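Local coordinates for tyrosine specific protein phosphatase (Trypanosoma cruzi, PDB 4AZ1) that probably removes phosphate from phosphotyrosine residues of proteins by hydrolysing the phosphate ester, at residues N78-D83 against R265-M270; L115-T120 against V220-H225; L167-R172 against T187-T192; A228-T233 against M270-E275. All blocks are in the same frame, centred on the assembly; numbering follows the deposited sequence.

Interaction 1: N78-D83 against R265-M270; sequences NGNLID and RQRFGM. With FMT (formic acid), chain H.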
loop_
_atom_site.group_PDB
_atom_site.type_symbol
_atom_site.label_atom_id
_atom_site.label_comp_id
_atom_site.label_asym_id
_atom_site.label_seq_id
_atom_site.Cartn_x
_atom_site.Cartn_y
_atom_site.Cartn_z
ATOM N N ASN A 78 -10.027 5.368 5.882
ATOM C CA ASN A 78 -10.840 5.550 7.083
ATOM C C ASN A 78 -10.770 7.039 7.427
ATOM O O ASN A 78 -9.914 7.464 8.214
ATOM C CB ASN A 78 -10.269 4.692 8.213
ATOM C CG ASN A 78 -11.096 4.735 9.479
ATOM O OD1 ASN A 78 -11.630 5.776 9.864
ATOM N ND2 ASN A 78 -11.181 3.595 10.154
ATOM N N GLY A 79 -11.632 7.839 6.800
ATOM C CA GLY A 79 -11.541 9.283 6.961
ATOM C C GLY A 79 -12.833 10.022 6.687
ATOM O O GLY A 79 -13.721 9.512 6.000
ATOM N N ASN A 80 -12.941 11.235 7.226
ATOM C CA ASN A 80 -14.151 12.030 7.052
ATOM C C ASN A 80 -13.835 13.472 6.699
ATOM O O ASN A 80 -12.807 14.019 7.126
ATOM C CB ASN A 80 -14.998 12.006 8.322
ATOM C CG ASN A 80 -15.475 10.613 8.680
ATOM O OD1 ASN A 80 -14.787 9.877 9.393
ATOM N ND2 ASN A 80 -16.668 10.247 8.199
ATOM N N LEU A 81 -14.728 14.083 5.926
ATOM C CA LEU A 81 -14.620 15.495 5.570
ATOM C C LEU A 81 -15.060 16.343 6.760
ATOM O O LEU A 81 -16.191 16.237 7.204
ATOM C CB LEU A 81 -15.528 15.810 4.373
ATOM C CG LEU A 81 -15.401 17.213 3.776
ATOM C CD1 LEU A 81 -13.989 17.436 3.298
ATOM C CD2 LEU A 81 -16.390 17.466 2.626
ATOM N N ILE A 82 -14.176 17.177 7.291
ATOM C CA ILE A 82 -14.602 18.056 8.369
ATOM C C ILE A 82 -14.855 19.461 7.851
ATOM O O ILE A 82 -13.945 20.106 7.333
ATOM C CB ILE A 82 -13.580 18.111 9.504
ATOM C CG1 ILE A 82 -13.141 16.690 9.893
ATOM C CG2 ILE A 82 -14.181 18.865 10.707
ATOM C CD1 ILE A 82 -14.226 15.871 10.570
ATOM N N ASP A 83 -16.088 19.938 8.003
ATOM C CA ASP A 83 -16.463 21.266 7.534
ATOM C C ASP A 83 -17.055 22.055 8.702
ATOM O O ASP A 83 -18.074 21.659 9.273
ATOM C CB ASP A 83 -17.481 21.148 6.389
ATOM C CG ASP A 83 -17.932 22.507 5.836
ATOM O OD1 ASP A 83 -17.097 23.433 5.684
ATOM O OD2 ASP A 83 -19.138 22.639 5.532
ATOM N N ARG A 265 -19.843 15.360 15.330
ATOM C CA ARG A 265 -20.985 14.970 14.506
ATOM C C ARG A 265 -20.520 14.516 13.132
ATOM O O ARG A 265 -21.252 13.830 12.416
ATOM C CB ARG A 265 -21.978 16.129 14.333
ATOM C CG ARG A 265 -22.805 16.468 15.562
ATOM C CD ARG A 265 -23.879 17.523 15.237
ATOM N NE ARG A 265 -23.332 18.880 15.119
ATOM C CZ ARG A 265 -23.207 19.735 16.137
ATOM N NH1 ARG A 265 -23.579 19.386 17.367
ATOM N NH2 ARG A 265 -22.707 20.945 15.929
ATOM N N GLN A 266 -19.310 14.911 12.755
ATOM C CA GLN A 266 -18.829 14.631 11.403
ATOM C C GLN A 266 -17.829 13.475 11.377
ATOM O O GLN A 266 -17.620 12.847 10.343
ATOM C CB GLN A 266 -18.216 15.894 10.795
ATOM C CG GLN A 266 -19.198 17.045 10.587
ATOM C CD GLN A 266 -18.492 18.306 10.125
ATOM O OE1 GLN A 266 -18.104 18.426 8.963
ATOM N NE2 GLN A 266 -18.301 19.248 11.044
ATOM N N ARG A 267 -17.207 13.209 12.521
ATOM C CA ARG A 267 -16.342 12.038 12.685
ATOM C C ARG A 267 -16.394 11.606 14.146
ATOM O O ARG A 267 -15.849 12.280 15.023
ATOM C CB ARG A 267 -14.893 12.347 12.280
ATOM C CG ARG A 267 -13.929 11.150 12.410
ATOM C CD ARG A 267 -12.626 11.412 11.652
ATOM N NE ARG A 267 -11.575 10.422 11.923
ATOM C CZ ARG A 267 -11.405 9.284 11.251
ATOM N NH1 ARG A 267 -12.241 8.958 10.266
ATOM N NH2 ARG A 267 -10.407 8.461 11.579
ATOM N N PHE A 268 -17.058 10.484 14.398
ATOM C CA PHE A 268 -17.301 10.022 15.760
ATOM C C PHE A 268 -16.029 9.984 16.602
ATOM O O PHE A 268 -15.021 9.407 16.192
ATOM C CB PHE A 268 -17.927 8.629 15.734
ATOM C CG PHE A 268 -18.346 8.145 17.081
ATOM C CD1 PHE A 268 -19.588 8.494 17.593
ATOM C CD2 PHE A 268 -17.489 7.358 17.853
ATOM C CE1 PHE A 268 -19.986 8.064 18.852
ATOM C CE2 PHE A 268 -17.875 6.929 19.119
ATOM C CZ PHE A 268 -19.127 7.285 19.618
ATOM N N GLY A 269 -16.075 10.614 17.772
ATOM C CA GLY A 269 -14.994 10.472 18.734
ATOM C C GLY A 269 -13.886 11.500 18.620
ATOM O O GLY A 269 -12.891 11.399 19.348
ATOM N N MET A 270 -14.055 12.490 17.739
ATOM C CA MET A 270 -13.044 13.542 17.559
ATOM C C MET A 270 -12.641 14.174 18.899
ATOM O O MET A 270 -13.509 14.509 19.743
ATOM C CB MET A 270 -13.521 14.635 16.584
ATOM C CG MET A 270 -13.439 14.264 15.104
ATOM S SD MET A 270 -11.769 14.091 14.444
ATOM C CE MET A 270 -11.517 15.714 13.723
HETATM C C FMT H . -6.256 5.916 5.687
HETATM O O1 FMT H . -7.217 5.138 5.772
HETATM O O2 FMT H . -6.288 7.132 5.933
#
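Asn80 on strand 79-82, an end strand of the mixed sheet in the tyrosine phosphatase fold, faces Arg267 just past helix 255-266, their CA atoms 6.0 Å apart, while Ile82 lies abreast of Gln266. A type II beta turn from Arg267 to Met270 then carries the second segment off. Side chains make the join. Arg267 keeps CG anti to its nitrogen (chi1 -179°) and stays extended to NE, which brings its guanidinium to the Asn78 end of the strand. NH1 donates to Asn80 OD1 at 2.8 Å, this oxygen lying in the guanidinium plane, and to Asn78 OD1 at 3.3 Å, approaching the latter almost head-on to its C=O; NH2 adds a weak bond to the same Asn78 oxygen. NH2 and NE spend their stronger bonds on Ala228 O and Gly229 O of the signature loop. Both carboxamides stand at the guanidinium edge with their planes turned well out of it. Their amide nitrogens are held in turn: Asn78 ND2 by Ile54 O and Asn49 OD1, Asn80 ND2 by Thr60 OG1. The backbone N of Asn78 holds a formic acid molecule through its O1 (2.8 Å). Farther along, Ile82 CD1 rests 4.0 Å from Arg267 CB, equally close to Gln266 CB, and 4.2 Å from Met270 CE, giving the contact an apolar middle. At the far end the extended Gln266 clasps the backbone of Asp83 twice: OE1 accepts from Asp83 N at 2.7 Å, nearly straight at 170°, and NE2 donates to Asp83 O at 3.0 Å, coming from 49° above that carbonyl plane.

Interaction 2: L115-T120 against V220-H225; sequences LVIMVT and VPVVVH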
loop_
_atom_site.group_PDB
_atom_site.type_symbol
_atom_site.label_atom_id
_atom_site.label_comp_id
_atom_site.label_asym_id
_atom_site.label_seq_id
_atom_site.Cartn_x
_atom_site.Cartn_y
_atom_site.Cartn_z
ATOM N N LEU A 115 -1.852 19.620 0.896
ATOM C CA LEU A 115 -1.188 19.624 2.197
ATOM C C LEU A 115 -1.656 18.472 3.078
ATOM O O LEU A 115 -2.858 18.290 3.326
ATOM C CB LEU A 115 -1.395 20.966 2.927
ATOM C CG LEU A 115 -0.883 21.062 4.372
ATOM C CD1 LEU A 115 0.630 20.868 4.424
ATOM C CD2 LEU A 115 -1.264 22.394 5.018
ATOM N N VAL A 116 -0.685 17.696 3.537
ATOM C CA VAL A 116 -0.919 16.593 4.443
ATOM C C VAL A 116 -0.179 16.884 5.731
ATOM O O VAL A 116 1.032 17.155 5.712
ATOM C CB VAL A 116 -0.357 15.275 3.868
ATOM C CG1 VAL A 116 -0.385 14.177 4.956
ATOM C CG2 VAL A 116 -1.174 14.858 2.649
ATOM N N ILE A 117 -0.894 16.844 6.847
ATOM C CA ILE A 117 -0.256 17.061 8.131
ATOM C C ILE A 117 -0.346 15.788 8.941
ATOM O O ILE A 117 -1.434 15.232 9.115
ATOM C CB ILE A 117 -0.919 18.191 8.909
ATOM C CG1 ILE A 117 -0.765 19.500 8.138
ATOM C CG2 ILE A 117 -0.298 18.317 10.312
ATOM C CD1 ILE A 117 -1.330 20.682 8.869
ATOM N N MET A 118 0.815 15.318 9.403
ATOM C CA MET A 118 0.916 14.092 10.169
ATOM C C MET A 118 1.369 14.471 11.577
ATOM O O MET A 118 2.452 15.045 11.750
ATOM C CB MET A 118 1.938 13.145 9.505
ATOM C CG MET A 118 2.171 11.871 10.296
ATOM S SD MET A 118 3.374 10.828 9.453
ATOM C CE MET A 118 3.589 9.564 10.708
ATOM N N VAL A 119 0.536 14.169 12.574
ATOM C CA VAL A 119 0.816 14.576 13.947
ATOM C C VAL A 119 1.136 13.383 14.856
ATOM O O VAL A 119 0.510 13.178 15.902
ATOM C CB VAL A 119 -0.373 15.407 14.538
ATOM C CG1 VAL A 119 0.040 16.068 15.818
ATOM C CG2 VAL A 119 -0.777 16.494 13.563
ATOM N N THR A 120 2.110 12.587 14.447
ATOM C CA THR A 120 2.555 11.455 15.241
ATOM C C THR A 120 3.917 11.031 14.714
ATOM O O THR A 120 4.267 11.352 13.574
ATOM C CB THR A 120 1.556 10.248 15.124
ATOM O OG1 THR A 120 1.999 9.167 15.950
ATOM C CG2 THR A 120 1.456 9.755 13.669
ATOM N N VAL A 220 -8.945 22.913 -1.912
ATOM C CA VAL A 220 -8.916 21.490 -1.568
ATOM C C VAL A 220 -8.767 21.320 -0.060
ATOM O O VAL A 220 -8.155 22.161 0.606
ATOM C CB VAL A 220 -7.787 20.710 -2.326
ATOM C CG1 VAL A 220 -8.100 20.605 -3.821
ATOM C CG2 VAL A 220 -6.422 21.356 -2.108
ATOM N N PRO A 221 -9.331 20.231 0.491
ATOM C CA PRO A 221 -9.238 20.068 1.944
ATOM C C PRO A 221 -7.806 19.732 2.355
ATOM O O PRO A 221 -7.048 19.145 1.570
ATOM C CB PRO A 221 -10.134 18.858 2.229
ATOM C CG PRO A 221 -10.750 18.457 0.906
ATOM C CD PRO A 221 -9.919 19.052 -0.170
ATOM N N VAL A 222 -7.440 20.113 3.572
ATOM C CA VAL A 222 -6.160 19.715 4.145
ATOM C C VAL A 222 -6.312 18.345 4.810
ATOM O O VAL A 222 -7.205 18.154 5.637
ATOM C CB VAL A 222 -5.708 20.716 5.212
ATOM C CG1 VAL A 222 -4.489 20.178 5.956
ATOM C CG2 VAL A 222 -5.428 22.075 4.570
ATOM N N VAL A 223 -5.459 17.390 4.454
ATOM C CA VAL A 223 -5.507 16.078 5.093
ATOM C C VAL A 223 -4.722 16.091 6.410
ATOM O O VAL A 223 -3.573 16.537 6.448
ATOM C CB VAL A 223 -4.964 14.967 4.173
ATOM C CG1 VAL A 223 -4.766 13.652 4.958
ATOM C CG2 VAL A 223 -5.901 14.749 2.986
ATOM N N VAL A 224 -5.346 15.609 7.487
ATOM C CA VAL A 224 -4.692 15.532 8.797
ATOM C C VAL A 224 -4.844 14.132 9.393
ATOM O O VAL A 224 -5.958 13.615 9.479
ATOM C CB VAL A 224 -5.312 16.542 9.784
ATOM C CG1 VAL A 224 -4.512 16.574 11.086
ATOM C CG2 VAL A 224 -5.376 17.913 9.162
ATOM N N HIS A 225 -3.741 13.512 9.803
ATOM C CA HIS A 225 -3.860 12.208 10.452
ATOM C C HIS A 225 -2.888 12.069 11.603
ATOM O O HIS A 225 -1.827 12.680 11.600
ATOM C CB HIS A 225 -3.659 11.052 9.455
ATOM C CG HIS A 225 -2.254 10.889 8.980
ATOM N ND1 HIS A 225 -1.371 9.997 9.550
ATOM C CD2 HIS A 225 -1.579 11.491 7.963
ATOM C CE1 HIS A 225 -0.214 10.049 8.906
ATOM N NE2 HIS A 225 -0.314 10.954 7.946
HETATM O O HOH W 1 -4.563 20.495 0.710
#
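Ile117 and Val223 share the shortest of four backbone hydrogen bonds joining two parallel central strands, 115-118 and 222-225, whose directions differ by 15°. Ile117 N gives to Val223 O at 2.7 Å; Val223 N to Leu115 O, His225 N to Ile117 O and Val119 N to His225 O complete the series, and CA-H...O contacts such as Val116 CA to Val223 O fill in beside it. A water extends the pairing at the start, accepting from Leu115 N (2.9 Å) and donating to Pro221 O (3.0 Å). Apolar contacts come from branched side chains in register. Val116 and Val223 lie side by side on one face, CG2 to CB 4.1 Å; Leu115 CD2 meets Val222 CG1 at 4.0 Å. On the face of Ile117 and Val224, helix 232-247 closes in with Leu236 and Thr233. The aromatic contact belongs to Met118 and His225. With chi1 at 71°, CG of His225 sits between its backbone N and carbonyl carbon, and the imidazole swings across to the neighbouring strand. Met118 CA stands over the ring face, 4.3 Å from the centroid, and Met118 CG touches His225 CE1 at 3.3 Å, while SD lies oblique to the ring. With Met118 against the ring and both nitrogens engaged, NE2 by Tyr133 OH and ND1 by a residue adjoining the segments, imidazole rotation is probably well defined where the strand leads into the signature loop at Cys226.

Interaction 3: L167-R172 against T187-T192; sequences LKITRR and TQVQYT. With FMT (formic acid), chain G.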
loop_
_atom_site.group_PDB
_atom_site.type_symbol
_atom_site.label_atom_id
_atom_site.label_comp_id
_atom_site.label_asym_id
_atom_site.label_seq_id
_atom_site.Cartn_x
_atom_site.Cartn_y
_atom_site.Cartn_z
ATOM N N LEU A 167 11.345 22.858 16.567
ATOM C CA LEU A 167 9.907 22.654 16.429
ATOM C C LEU A 167 9.525 21.170 16.327
ATOM O O LEU A 167 8.353 20.820 16.490
ATOM C CB LEU A 167 9.374 23.422 15.218
ATOM C CG LEU A 167 9.598 24.934 15.252
ATOM C CD1 LEU A 167 8.961 25.635 14.053
ATOM C CD2 LEU A 167 9.052 25.496 16.540
ATOM N N LYS A 168 10.516 20.310 16.075
ATOM C CA LYS A 168 10.279 18.886 15.805
ATOM C C LYS A 168 9.340 18.731 14.625
ATOM O O LYS A 168 8.400 17.940 14.666
ATOM C CB LYS A 168 9.673 18.164 17.017
ATOM C CG LYS A 168 10.498 18.272 18.302
ATOM C CD LYS A 168 11.847 17.593 18.149
ATOM C CE LYS A 168 12.383 17.197 19.513
ATOM N NZ LYS A 168 11.281 16.654 20.362
ATOM N N ILE A 169 9.584 19.503 13.577
ATOM C CA ILE A 169 8.751 19.426 12.395
ATOM C C ILE A 169 9.629 19.052 11.217
ATOM O O ILE A 169 10.749 19.563 11.083
ATOM C CB ILE A 169 8.022 20.775 12.141
ATOM C CG1 ILE A 169 6.835 20.931 13.115
ATOM C CG2 ILE A 169 7.545 20.876 10.696
ATOM C CD1 ILE A 169 6.198 22.329 13.092
ATOM N N THR A 170 9.138 18.141 10.378
ATOM C CA THR A 170 9.830 17.824 9.127
ATOM C C THR A 170 8.902 18.148 7.980
ATOM O O THR A 170 7.722 17.778 8.016
ATOM C CB THR A 170 10.265 16.337 9.063
ATOM O OG1 THR A 170 11.274 16.103 10.051
ATOM C CG2 THR A 170 10.870 16.004 7.689
ATOM N N ARG A 171 9.416 18.861 6.981
ATOM C CA ARG A 171 8.623 19.183 5.795
ATOM C C ARG A 171 9.170 18.436 4.597
ATOM O O ARG A 171 10.356 18.553 4.274
ATOM C CB ARG A 171 8.622 20.692 5.529
ATOM C CG ARG A 171 8.028 21.474 6.676
ATOM C CD ARG A 171 7.703 22.935 6.345
ATOM N NE ARG A 171 6.864 23.462 7.424
ATOM C CZ ARG A 171 7.324 24.132 8.480
ATOM N NH1 ARG A 171 8.624 24.408 8.593
ATOM N NH2 ARG A 171 6.477 24.539 9.417
ATOM N N ARG A 172 8.298 17.670 3.948
ATOM C CA ARG A 172 8.678 16.867 2.794
ATOM C C ARG A 172 7.899 17.365 1.586
ATOM O O ARG A 172 6.667 17.437 1.616
ATOM C CB ARG A 172 8.380 15.382 3.057
ATOM C CG ARG A 172 9.078 14.822 4.306
ATOM C CD ARG A 172 8.832 13.328 4.494
ATOM N NE ARG A 172 9.638 12.799 5.592
ATOM C CZ ARG A 172 9.211 12.638 6.847
ATOM N NH1 ARG A 172 7.969 12.954 7.188
ATOM N NH2 ARG A 172 10.038 12.155 7.764
ATOM N N THR A 187 2.802 18.906 -0.246
ATOM C CA THR A 187 3.688 19.013 0.906
ATOM C C THR A 187 3.138 18.142 2.044
ATOM O O THR A 187 1.948 18.223 2.374
ATOM C CB THR A 187 3.817 20.488 1.342
ATOM O OG1 THR A 187 4.207 21.288 0.215
ATOM C CG2 THR A 187 4.850 20.642 2.440
ATOM N N GLN A 188 3.980 17.273 2.606
ATOM C CA GLN A 188 3.644 16.603 3.866
ATOM C C GLN A 188 4.449 17.226 5.000
ATOM O O GLN A 188 5.659 17.418 4.881
ATOM C CB GLN A 188 3.888 15.082 3.824
ATOM C CG GLN A 188 3.399 14.344 5.080
ATOM C CD GLN A 188 4.506 13.529 5.752
ATOM O OE1 GLN A 188 5.698 13.814 5.579
ATOM N NE2 GLN A 188 4.113 12.507 6.513
ATOM N N VAL A 189 3.769 17.552 6.098
ATOM C CA VAL A 189 4.422 18.154 7.254
ATOM C C VAL A 189 4.226 17.178 8.418
ATOM O O VAL A 189 3.096 16.866 8.782
ATOM C CB VAL A 189 3.789 19.521 7.599
ATOM C CG1 VAL A 189 4.559 20.207 8.734
ATOM C CG2 VAL A 189 3.780 20.431 6.367
ATOM N N GLN A 190 5.316 16.669 8.979
ATOM C CA GLN A 190 5.200 15.750 10.104
ATOM C C GLN A 190 5.680 16.429 11.383
ATOM O O GLN A 190 6.789 16.966 11.442
ATOM C CB GLN A 190 5.998 14.456 9.857
ATOM C CG GLN A 190 5.859 13.406 10.982
ATOM C CD GLN A 190 6.776 12.211 10.782
ATOM O OE1 GLN A 190 7.642 12.226 9.900
ATOM N NE2 GLN A 190 6.584 11.159 11.595
ATOM N N TYR A 191 4.841 16.386 12.411
ATOM C CA TYR A 191 5.186 16.949 13.708
ATOM C C TYR A 191 5.358 15.795 14.693
ATOM O O TYR A 191 4.403 15.048 14.976
ATOM C CB TYR A 191 4.072 17.904 14.154
ATOM C CG TYR A 191 4.203 18.413 15.568
ATOM C CD1 TYR A 191 5.431 18.780 16.078
ATOM C CD2 TYR A 191 3.079 18.533 16.395
ATOM C CE1 TYR A 191 5.559 19.238 17.377
ATOM C CE2 TYR A 191 3.192 19.008 17.688
ATOM C CZ TYR A 191 4.437 19.359 18.175
ATOM O OH TYR A 191 4.573 19.833 19.464
ATOM N N THR A 192 6.580 15.654 15.211
ATOM C CA THR A 192 6.947 14.510 16.052
ATOM C C THR A 192 7.209 14.907 17.504
ATOM O O THR A 192 7.781 14.124 18.269
ATOM C CB THR A 192 8.235 13.814 15.530
ATOM O OG1 THR A 192 9.309 14.761 15.514
ATOM C CG2 THR A 192 8.040 13.253 14.143
HETATM C C FMT G . 9.322 9.302 12.903
HETATM O O1 FMT G . 8.132 9.222 12.601
HETATM O O2 FMT G . 9.743 9.199 14.059
HETATM O O HOH W 2 11.164 13.696 18.921
HETATM O O HOH W 3 10.428 15.834 13.018
#
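Gln188 and Gln190 meet the guanidinium of Arg172 at its edge, while Thr170 CG2 sits 3.8 Å above one face. All four belong to one side of the beta hairpin formed by strands 169-177 and 184-191, where Trp134 adds a cation-pi contact to Arg172. NH1 and NH2 both grip Gln190 OE1, at 2.8 and 3.2 Å; NH1 also donates to Gln188 OE1 at 2.9 Å, in the carbonyl plane and on a lone pair. Gln188 reaches it by a bend at chi2 (-124°), whereas Gln190 is extended, its NE2 holding a formic acid O1 at 2.7 Å and Thr120 O. On the other side, Ile169 CG2 covers a face of the Arg171 guanidinium and touches Val189 CG1 at 3.6 Å. The Tyr191 ring turns its edge to the carbonyls of Leu167 and Lys168. Five backbone hydrogen bonds tie the antiparallel strands, with Thr170-Gln190 and Arg172-Gln188 as hydrogen-bonded pairs. Lys168 and Ile169 form a G1 beta bulge facing Glu164. Beside it one water links Thr170 OG1 (3.1 Å) to Thr192 OG1 (2.9 Å).

Interaction 4: A228-T233 against M270-E275; sequences AGIGRT and MVQRME. With FMT (formic acid), chain D.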
loop_
_atom_site.group_PDB
_atom_site.type_symbol
_atom_site.label_atom_id
_atom_site.label_comp_id
_atom_site.label_asym_id
_atom_site.label_seq_id
_atom_site.Cartn_x
_atom_site.Cartn_y
_atom_site.Cartn_z
ATOM N N ALA A 228 -5.101 6.925 14.785
ATOM C CA ALA A 228 -6.493 6.584 14.497
ATOM C C ALA A 228 -7.205 7.754 13.833
ATOM O O ALA A 228 -8.322 7.610 13.353
ATOM C CB ALA A 228 -7.227 6.168 15.787
ATOM N N GLY A 229 -6.567 8.924 13.835
ATOM C CA GLY A 229 -7.150 10.088 13.191
ATOM C C GLY A 229 -8.306 10.758 13.917
ATOM O O GLY A 229 -9.146 11.420 13.288
ATOM N N ILE A 230 -8.364 10.610 15.237
ATOM C CA ILE A 230 -9.383 11.325 16.005
ATOM C C ILE A 230 -8.811 12.085 17.205
ATOM O O ILE A 230 -9.522 12.866 17.844
ATOM C CB ILE A 230 -10.528 10.392 16.524
ATOM C CG1 ILE A 230 -9.980 9.278 17.423
ATOM C CG2 ILE A 230 -11.389 9.838 15.375
ATOM C CD1 ILE A 230 -11.121 8.415 18.097
ATOM N N GLY A 231 -7.546 11.839 17.531
ATOM C CA GLY A 231 -6.996 12.358 18.775
ATOM C C GLY A 231 -6.292 13.687 18.594
ATOM O O GLY A 231 -6.924 14.756 18.647
ATOM N N ARG A 232 -4.984 13.615 18.384
ATOM C CA ARG A 232 -4.189 14.786 18.065
ATOM C C ARG A 232 -4.707 15.444 16.784
ATOM O O ARG A 232 -4.628 16.662 16.624
ATOM C CB ARG A 232 -2.701 14.373 17.930
ATOM C CG ARG A 232 -2.064 13.988 19.290
ATOM C CD ARG A 232 -0.714 13.299 19.130
ATOM N NE ARG A 232 -0.867 11.911 18.706
ATOM C CZ ARG A 232 0.149 11.109 18.392
ATOM N NH1 ARG A 232 1.400 11.547 18.454
ATOM N NH2 ARG A 232 -0.090 9.864 18.018
ATOM N N THR A 233 -5.233 14.630 15.873
ATOM C CA THR A 233 -5.834 15.133 14.643
ATOM C C THR A 233 -7.007 16.070 14.966
ATOM O O THR A 233 -7.117 17.172 14.406
ATOM C CB THR A 233 -6.360 13.961 13.802
ATOM O OG1 THR A 233 -5.249 13.245 13.250
ATOM C CG2 THR A 233 -7.273 14.467 12.685
ATOM N N MET A 270 -14.055 12.490 17.739
ATOM C CA MET A 270 -13.044 13.542 17.559
ATOM C C MET A 270 -12.641 14.174 18.899
ATOM O O MET A 270 -13.509 14.509 19.743
ATOM C CB MET A 270 -13.521 14.635 16.584
ATOM C CG MET A 270 -13.439 14.264 15.104
ATOM S SD MET A 270 -11.769 14.091 14.444
ATOM C CE MET A 270 -11.517 15.714 13.723
ATOM N N VAL A 271 -11.327 14.355 19.061
ATOM C CA VAL A 271 -10.712 14.679 20.349
ATOM C C VAL A 271 -10.970 13.534 21.336
ATOM O O VAL A 271 -11.993 13.476 22.023
ATOM C CB VAL A 271 -11.139 16.049 20.912
ATOM C CG1 VAL A 271 -10.297 16.377 22.134
ATOM C CG2 VAL A 271 -10.957 17.137 19.843
ATOM N N GLN A 272 -10.011 12.619 21.371
ATOM C CA GLN A 272 -10.151 11.322 22.000
ATOM C C GLN A 272 -9.837 11.369 23.499
ATOM O O GLN A 272 -10.411 10.619 24.267
ATOM C CB GLN A 272 -9.180 10.369 21.291
ATOM C CG GLN A 272 -9.179 8.917 21.750
ATOM C CD GLN A 272 -8.198 8.083 20.915
ATOM O OE1 GLN A 272 -7.290 8.630 20.277
ATOM N NE2 GLN A 272 -8.389 6.771 20.907
ATOM N N ARG A 273 -8.921 12.245 23.906
ATOM C CA ARG A 273 -8.417 12.230 25.283
ATOM C C ARG A 273 -8.587 13.585 25.919
ATOM O O ARG A 273 -8.555 14.604 25.228
ATOM C CB ARG A 273 -6.927 11.836 25.320
ATOM C CG ARG A 273 -6.629 10.550 24.568
ATOM C CD ARG A 273 -5.233 10.000 24.896
ATOM N NE ARG A 273 -4.768 9.060 23.870
ATOM C CZ ARG A 273 -5.201 7.800 23.752
ATOM N NH1 ARG A 273 -6.136 7.335 24.581
ATOM N NH2 ARG A 273 -4.713 7.005 22.799
ATOM N N MET A 274 -8.750 13.590 27.239
ATOM C CA MET A 274 -9.033 14.818 27.972
ATOM C C MET A 274 -7.951 15.876 27.717
ATOM O O MET A 274 -8.251 17.051 27.466
ATOM C CB MET A 274 -9.176 14.513 29.470
ATOM C CG MET A 274 -9.564 15.711 30.338
ATOM S SD MET A 274 -8.126 16.730 30.785
ATOM C CE MET A 274 -7.452 15.762 32.143
ATOM N N GLU A 275 -6.689 15.462 27.767
ATOM C CA GLU A 275 -5.601 16.427 27.626
ATOM C C GLU A 275 -5.544 16.962 26.205
ATOM O O GLU A 275 -5.039 18.060 25.988
ATOM C CB GLU A 275 -4.244 15.843 28.056
ATOM C CG GLU A 275 -3.700 14.800 27.120
ATOM C CD GLU A 275 -4.295 13.425 27.362
ATOM O OE1 GLU A 275 -5.195 13.293 28.234
ATOM O OE2 GLU A 275 -3.848 12.478 26.677
HETATM C C FMT D . -3.477 8.104 18.087
HETATM O O1 FMT D . -2.510 8.655 17.557
HETATM O O2 FMT D . -4.458 7.702 17.455
HETATM O O HOH W 4 -6.737 9.359 17.269
#
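Ile230 and Met270 bring their CA atoms to 4.6 Å as the phosphatase signature loop passes the glutamine-bearing loop 270-273. Val271 N gives Ile230 O a short but bent and weak hydrogen bond (2.6 Å, 128°). Each loop then starts a helix, with Gly231 as N-cap on one side and Arg273 on the other. Ile230 holds CG1 between its backbone N and carbonyl carbon (chi1 59°), which sets its CG1-CD1 arm crosswise to the extended Gln272; Ile230 CG1 lies 4.0 Å from Gln272 OE1. The stem of the glutamine rests on bare backbone, Gln272 CB being 3.9 Å from Gly231 CA. Met270 SD packs near Gly229 O and Ile230 CA. A water gathers the polar ends: it accepts from Ile230 N (2.9 Å) and donates to Gln272 OE1 (3.1 Å) and to a bound formic acid. That acid is held through O2 by Ala228 N (2.9 Å) and through O1 by Arg232 NH2 (2.7 Å), O1 lying near the guanidinium plane, with Ser227 N as a further donor; probably from the crystallisation liquor, it sits where this loop would be expected to cradle the substrate phosphate, as in related phosphatases. Arg232 is steadied through NH1 by Glu124 and Trp194 O. Around the contact, Met270 and Val271 pack on Met263 of helix 255-266, and Val271 also touches Gln276 and Tyr277 of helix 274-288.

In the fold
Interactions 1, 2 and 3 all reach one mixed sheet, and interaction 4 adds the signature loop that follows strand 222-225. Arg267 couples interactions 1 and 4: NH2 lies 2.9 Å from Ala228 O and NE 3.0 Å from Gly229 O, both probable hydrogen bonds, which probably steadies the loop that holds the formic acid; the two contacts also share Met270. Strand 115-118 of interaction 2 borders strand 184-191 of interaction 3, with Val116 O 2.8 Å from Val189 N. Val224 and Val119 of interaction 2 pack on Thr233 and Arg232 of the loop's helix. Interactions 1 and 3 lie on opposite sides of the chain's centre, their centres about 23 Å apart.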